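Local coordinates for Swi5-dependent recombination DNA repair protein 1 (Schizosaccharomyces pombe, PDB 3VIQ) that partners Swi5 as a recombination activator in DNA recombination repair and meiotic chromosome segregation, this chain being its C-terminal domain, at residues K61-R66 with T93-S98; N50-A55 with H109-D114. All coordinates share one frame; numbering follows the deposited sequence.

Contact 1: residues K61-R66 with T93-S98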
loop_
_atom_site.group_PDB
_atom_site.type_symbol
_atom_site.label_atom_id
_atom_site.label_comp_id
_atom_site.label_asym_id
_atom_site.label_seq_id
_atom_site.Cartn_x
_atom_site.Cartn_y
_atom_site.Cartn_z
ATOM N N LYS A 61 -10.428 8.770 23.439
ATOM C CA LYS A 61 -10.615 9.723 24.548
ATOM C C LYS A 61 -10.731 9.059 25.939
ATOM O O LYS A 61 -9.977 9.435 26.862
ATOM C CB LYS A 61 -11.782 10.702 24.297
ATOM C CG LYS A 61 -11.705 11.941 25.201
ATOM C CD LYS A 61 -12.865 12.908 25.012
ATOM C CE LYS A 61 -14.122 12.437 25.727
ATOM N NZ LYS A 61 -14.702 13.538 26.534
ATOM N N PRO A 62 -11.659 8.082 26.093
ATOM C CA PRO A 62 -11.698 7.369 27.379
ATOM C C PRO A 62 -10.489 6.422 27.589
ATOM O O PRO A 62 -10.061 6.231 28.726
ATOM C CB PRO A 62 -13.045 6.626 27.351
ATOM C CG PRO A 62 -13.375 6.466 25.870
ATOM C CD PRO A 62 -12.734 7.646 25.167
ATOM N N MET A 63 -9.917 5.872 26.528
ATOM C CA MET A 63 -8.642 5.129 26.669
ATOM C C MET A 63 -7.515 5.993 27.280
ATOM O O MET A 63 -6.856 5.559 28.220
ATOM C CB MET A 63 -8.190 4.527 25.323
ATOM C CG MET A 63 -6.936 3.684 25.425
ATOM S SD MET A 63 -6.463 2.863 23.873
ATOM C CE MET A 63 -5.093 1.830 24.460
ATOM N N ALA A 64 -7.321 7.207 26.745
ATOM C CA ALA A 64 -6.338 8.177 27.271
ATOM C C ALA A 64 -6.527 8.478 28.773
ATOM O O ALA A 64 -5.550 8.636 29.508
ATOM C CB ALA A 64 -6.387 9.483 26.472
ATOM N N GLU A 65 -7.790 8.556 29.190
ATOM C CA GLU A 65 -8.171 8.839 30.556
ATOM C C GLU A 65 -7.964 7.629 31.443
ATOM O O GLU A 65 -7.499 7.782 32.577
ATOM C CB GLU A 65 -9.639 9.273 30.625
ATOM C CG GLU A 65 -10.175 9.503 32.036
ATOM C CD GLU A 65 -9.527 10.686 32.747
ATOM O OE1 GLU A 65 -8.572 11.285 32.205
ATOM O OE2 GLU A 65 -9.979 11.022 33.868
ATOM N N ARG A 66 -8.312 6.432 30.963
ATOM C CA ARG A 66 -8.048 5.244 31.769
ATOM C C ARG A 66 -6.553 5.132 31.999
ATOM O O ARG A 66 -6.108 5.004 33.133
ATOM C CB ARG A 66 -8.557 3.973 31.123
ATOM C CG ARG A 66 -10.045 3.712 31.357
ATOM C CD ARG A 66 -10.480 2.420 30.683
ATOM N NE ARG A 66 -9.983 2.303 29.299
ATOM C CZ ARG A 66 -10.705 2.529 28.193
ATOM N NH1 ARG A 66 -11.990 2.908 28.277
ATOM N NH2 ARG A 66 -10.141 2.371 26.990
ATOM N N THR A 93 4.568 9.991 30.759
ATOM C CA THR A 93 4.037 10.975 29.782
ATOM C C THR A 93 2.634 10.566 29.380
ATOM O O THR A 93 2.220 9.414 29.598
ATOM C CB THR A 93 4.892 11.065 28.495
ATOM O OG1 THR A 93 6.218 11.461 28.835
ATOM C CG2 THR A 93 4.336 12.085 27.524
ATOM N N GLU A 94 1.899 11.509 28.803
ATOM C CA GLU A 94 0.518 11.256 28.410
ATOM C C GLU A 94 0.406 10.379 27.149
ATOM O O GLU A 94 1.271 10.391 26.259
ATOM C CB GLU A 94 -0.253 12.570 28.214
ATOM C CG GLU A 94 0.358 13.522 27.175
ATOM C CD GLU A 94 -0.627 14.571 26.661
ATOM O OE1 GLU A 94 -1.565 14.937 27.400
ATOM O OE2 GLU A 94 -0.450 15.033 25.511
ATOM N N PHE A 95 -0.682 9.619 27.115
ATOM C CA PHE A 95 -1.063 8.828 25.970
ATOM C C PHE A 95 -1.581 9.744 24.854
ATOM O O PHE A 95 -2.550 10.475 25.038
ATOM C CB PHE A 95 -2.149 7.854 26.392
ATOM C CG PHE A 95 -2.445 6.810 25.396
ATOM C CD1 PHE A 95 -1.494 5.846 25.085
ATOM C CD2 PHE A 95 -3.701 6.735 24.809
ATOM C CE1 PHE A 95 -1.780 4.839 24.189
ATOM C CE2 PHE A 95 -3.995 5.743 23.903
ATOM C CZ PHE A 95 -3.029 4.785 23.585
ATOM N N THR A 96 -0.913 9.712 23.707
ATOM C CA THR A 96 -1.265 10.576 22.586
ATOM C C THR A 96 -2.056 9.781 21.518
ATOM O O THR A 96 -2.102 8.540 21.545
ATOM C CB THR A 96 -0.001 11.206 21.974
ATOM O OG1 THR A 96 0.840 10.169 21.456
ATOM C CG2 THR A 96 0.788 12.021 23.030
ATOM N N MET A 97 -2.692 10.506 20.605
ATOM C CA MET A 97 -3.425 9.876 19.501
ATOM C C MET A 97 -2.468 9.025 18.679
ATOM O O MET A 97 -2.858 7.989 18.165
ATOM C CB MET A 97 -4.131 10.914 18.604
ATOM C CG MET A 97 -4.912 10.316 17.390
ATOM S SD MET A 97 -6.148 9.035 17.783
ATOM C CE MET A 97 -7.559 10.052 18.195
ATOM N N SER A 98 -1.213 9.452 18.591
ATOM C CA SER A 98 -0.245 8.798 17.723
ATOM C C SER A 98 0.203 7.470 18.303
ATOM O O SER A 98 0.466 6.536 17.573
ATOM C CB SER A 98 0.944 9.735 17.489
ATOM O OG SER A 98 0.468 10.978 16.978
#
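A Met-aromatic contact, Met63 against Phe95, joins the last turns of helix 38-68 to the linker between strand 88-93 and helix 97-103. The backbones come closest at Ala64 and Phe95, whose CA atoms are 5.5 Å apart, and the contact is wholly apolar. Met63 holds CG anti to its backbone N (chi1 -176°) and stays extended through chi3, which brings its thioether end to the outer part of the ring, on the CE2-CZ side. There Met63 SD lies 3.8 Å from Phe95 CE2, while Met63 CE approaches Phe95 CZ to 3.7 Å. The sulfur sits 4.8 Å from the centroid of the Phe95 ring and 59° off its normal, an oblique approach. Nearer the ring's root, the helix backbone itself takes part, with Ala64 CA 3.9 Å from Phe95 CD2 and Ala64 CB 4.2 Å from the same carbon. In the fold this linker turns the chain from the 73-78/88-93 hairpin into the following helix, and Thr96 is that helix's N-cap, making a weak side-chain bond to Met99 N. Phe95 also touches Val73, Ile67 and Phe100, and Met63 shares the last of these. An alanine in place of Phe95 removes the ring, which would probably cost the Met63 thioether this aromatic contact and open a gap beside Ala64.

Contact 2: residues N50-A55 with H109-D114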
loop_
_atom_site.group_PDB
_atom_site.type_symbol
_atom_site.label_atom_id
_atom_site.label_comp_id
_atom_site.label_asym_id
_atom_site.label_seq_id
_atom_site.Cartn_x
_atom_site.Cartn_y
_atom_site.Cartn_z
ATOM N N ASN A 50 -12.813 8.736 6.806
ATOM C CA ASN A 50 -13.681 9.502 7.682
ATOM C C ASN A 50 -14.180 8.619 8.813
ATOM O O ASN A 50 -14.201 9.052 9.981
ATOM C CB ASN A 50 -14.889 10.074 6.935
ATOM C CG ASN A 50 -14.528 11.215 5.986
ATOM O OD1 ASN A 50 -13.363 11.616 5.867
ATOM N ND2 ASN A 50 -15.536 11.734 5.285
ATOM N N ALA A 51 -14.553 7.379 8.481
ATOM C CA ALA A 51 -15.032 6.423 9.511
ATOM C C ALA A 51 -13.954 6.094 10.552
ATOM O O ALA A 51 -14.198 6.206 11.747
ATOM C CB ALA A 51 -15.589 5.154 8.899
ATOM N N ALA A 52 -12.780 5.701 10.107
ATOM C CA ALA A 52 -11.670 5.364 11.018
ATOM C C ALA A 52 -11.305 6.500 11.968
ATOM O O ALA A 52 -11.136 6.266 13.148
ATOM C CB ALA A 52 -10.443 4.910 10.230
ATOM N N GLN A 53 -11.218 7.724 11.455
ATOM C CA GLN A 53 -10.940 8.940 12.258
ATOM C C GLN A 53 -11.989 9.236 13.350
ATOM O O GLN A 53 -11.659 9.540 14.523
ATOM C CB GLN A 53 -10.791 10.169 11.325
ATOM C CG GLN A 53 -9.572 10.075 10.384
ATOM C CD GLN A 53 -9.449 11.200 9.363
ATOM O OE1 GLN A 53 -10.338 12.028 9.219
ATOM N NE2 GLN A 53 -8.339 11.209 8.629
ATOM N N GLN A 54 -13.242 9.197 12.949
ATOM C CA GLN A 54 -14.366 9.362 13.858
ATOM C C GLN A 54 -14.331 8.274 14.943
ATOM O O GLN A 54 -14.423 8.588 16.147
ATOM C CB GLN A 54 -15.648 9.262 13.030
ATOM C CG GLN A 54 -16.902 9.773 13.644
ATOM C CD GLN A 54 -18.109 9.657 12.686
ATOM O OE1 GLN A 54 -17.955 9.582 11.458
ATOM N NE2 GLN A 54 -19.308 9.626 13.259
ATOM N N ALA A 55 -14.178 7.001 14.529
ATOM C CA ALA A 55 -14.100 5.888 15.491
ATOM C C ALA A 55 -12.853 5.994 16.381
ATOM O O ALA A 55 -12.925 5.704 17.587
ATOM C CB ALA A 55 -14.131 4.531 14.777
ATOM N N HIS A 109 1.505 7.146 7.000
ATOM C CA HIS A 109 1.125 7.682 5.689
ATOM C C HIS A 109 -0.348 7.469 5.323
ATOM O O HIS A 109 -0.866 8.159 4.455
ATOM C CB HIS A 109 2.049 7.123 4.583
ATOM C CG HIS A 109 2.504 5.706 4.815
ATOM N ND1 HIS A 109 3.493 5.378 5.726
ATOM C CD2 HIS A 109 2.118 4.538 4.245
ATOM C CE1 HIS A 109 3.688 4.071 5.709
ATOM N NE2 HIS A 109 2.868 3.539 4.816
ATOM N N LEU A 110 -1.019 6.522 5.972
ATOM C CA LEU A 110 -2.439 6.252 5.707
ATOM C C LEU A 110 -3.344 7.285 6.405
ATOM O O LEU A 110 -4.251 7.880 5.799
ATOM C CB LEU A 110 -2.779 4.835 6.192
ATOM C CG LEU A 110 -4.150 4.255 5.856
ATOM C CD1 LEU A 110 -4.350 4.211 4.359
ATOM C CD2 LEU A 110 -4.265 2.877 6.437
ATOM N N MET A 111 -3.062 7.488 7.688
ATOM C CA MET A 111 -3.924 8.207 8.609
ATOM C C MET A 111 -2.980 8.763 9.687
ATOM O O MET A 111 -2.231 7.996 10.290
ATOM C CB MET A 111 -4.892 7.200 9.226
ATOM C CG MET A 111 -6.251 7.692 9.626
ATOM S SD MET A 111 -7.153 6.338 10.436
ATOM C CE MET A 111 -8.424 7.282 11.210
ATOM N N SER A 112 -2.989 10.076 9.897
ATOM C CA SER A 112 -2.165 10.684 10.935
ATOM C C SER A 112 -2.851 11.864 11.570
ATOM O O SER A 112 -3.638 12.556 10.913
ATOM C CB SER A 112 -0.821 11.158 10.377
ATOM O OG SER A 112 0.050 10.066 10.278
ATOM N N PHE A 113 -2.522 12.078 12.848
ATOM C CA PHE A 113 -2.999 13.211 13.618
ATOM C C PHE A 113 -1.880 14.249 13.684
ATOM O O PHE A 113 -0.719 13.924 13.914
ATOM C CB PHE A 113 -3.396 12.776 15.037
ATOM C CG PHE A 113 -4.290 13.770 15.762
ATOM C CD1 PHE A 113 -5.591 14.004 15.332
ATOM C CD2 PHE A 113 -3.832 14.461 16.892
ATOM C CE1 PHE A 113 -6.415 14.909 16.010
ATOM C CE2 PHE A 113 -4.654 15.373 17.569
ATOM C CZ PHE A 113 -5.947 15.589 17.129
ATOM N N ASP A 114 -2.249 15.499 13.444
ATOM C CA ASP A 114 -1.352 16.624 13.653
ATOM C C ASP A 114 -1.375 16.952 15.148
ATOM O O ASP A 114 -2.223 17.704 15.639
ATOM C CB ASP A 114 -1.811 17.813 12.819
ATOM C CG ASP A 114 -0.898 19.004 12.942
ATOM O OD1 ASP A 114 -0.085 19.070 13.894
ATOM O OD2 ASP A 114 -1.016 19.887 12.069
#
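At 2.9 Å, the backbone bond from Ala55 N to Ala51 O closes the helical turn that presents Ala52 and Gln53 to Met111. This turn belongs to helix 38-68, within a predicted coiled coil, and it packs against the loop leading into the short C-terminal hairpin of strands 113-114 and 119-120. The main chains stand well apart: Gln53 CA and Met111 CA, the nearest such pair, are 7.9 Å from each other. Methionine spans the interval, its CB directed toward the helix and its chain extended beyond CG (chi2 -176°, chi3 164°). Near its end the sulfur meets the small alanine side chain, with Met111 SD 3.6 Å from Ala52 CB. The terminal methyl is modelled so near the helix backbone that its exact place is doubtful. Gln53 crosses the methionine chain obliquely, and its CG takes part in the contact. Trp120, on strand 119-120, touches both Gln53 and Met111. Swi5 packs on this region as well: its Ile53 meets Ala52, its Ile56 meets Leu110, and the carbonyl of Arg78 of Swi5 accepts a hydrogen bond from Gln54 NE2. Closer to the loop backbone, Met111 CG comes within 4.2 Å of Gln53 CG.

Overall arrangement
Both contacts use helix 38-68, one turn near its middle and one near its end, and their centres lie about 16 Å apart. Contact 2 is the more central, its centre about 13 Å from that of the chain against about 22 Å for contact 1. After Phe95 the chain runs through helix 97-103, which still touches helix 38-68 through Met97 on Phe60 and Phe100 on Met63, and it meets that long helix once more at Met111. The contacts also touch directly: Met97 CG packs on Phe113 CB at 3.7 Å. Their surroundings differ, since Swi5 adjoins contact 2, whereas the segments of contact 1 are touched by no other chain of the assembly.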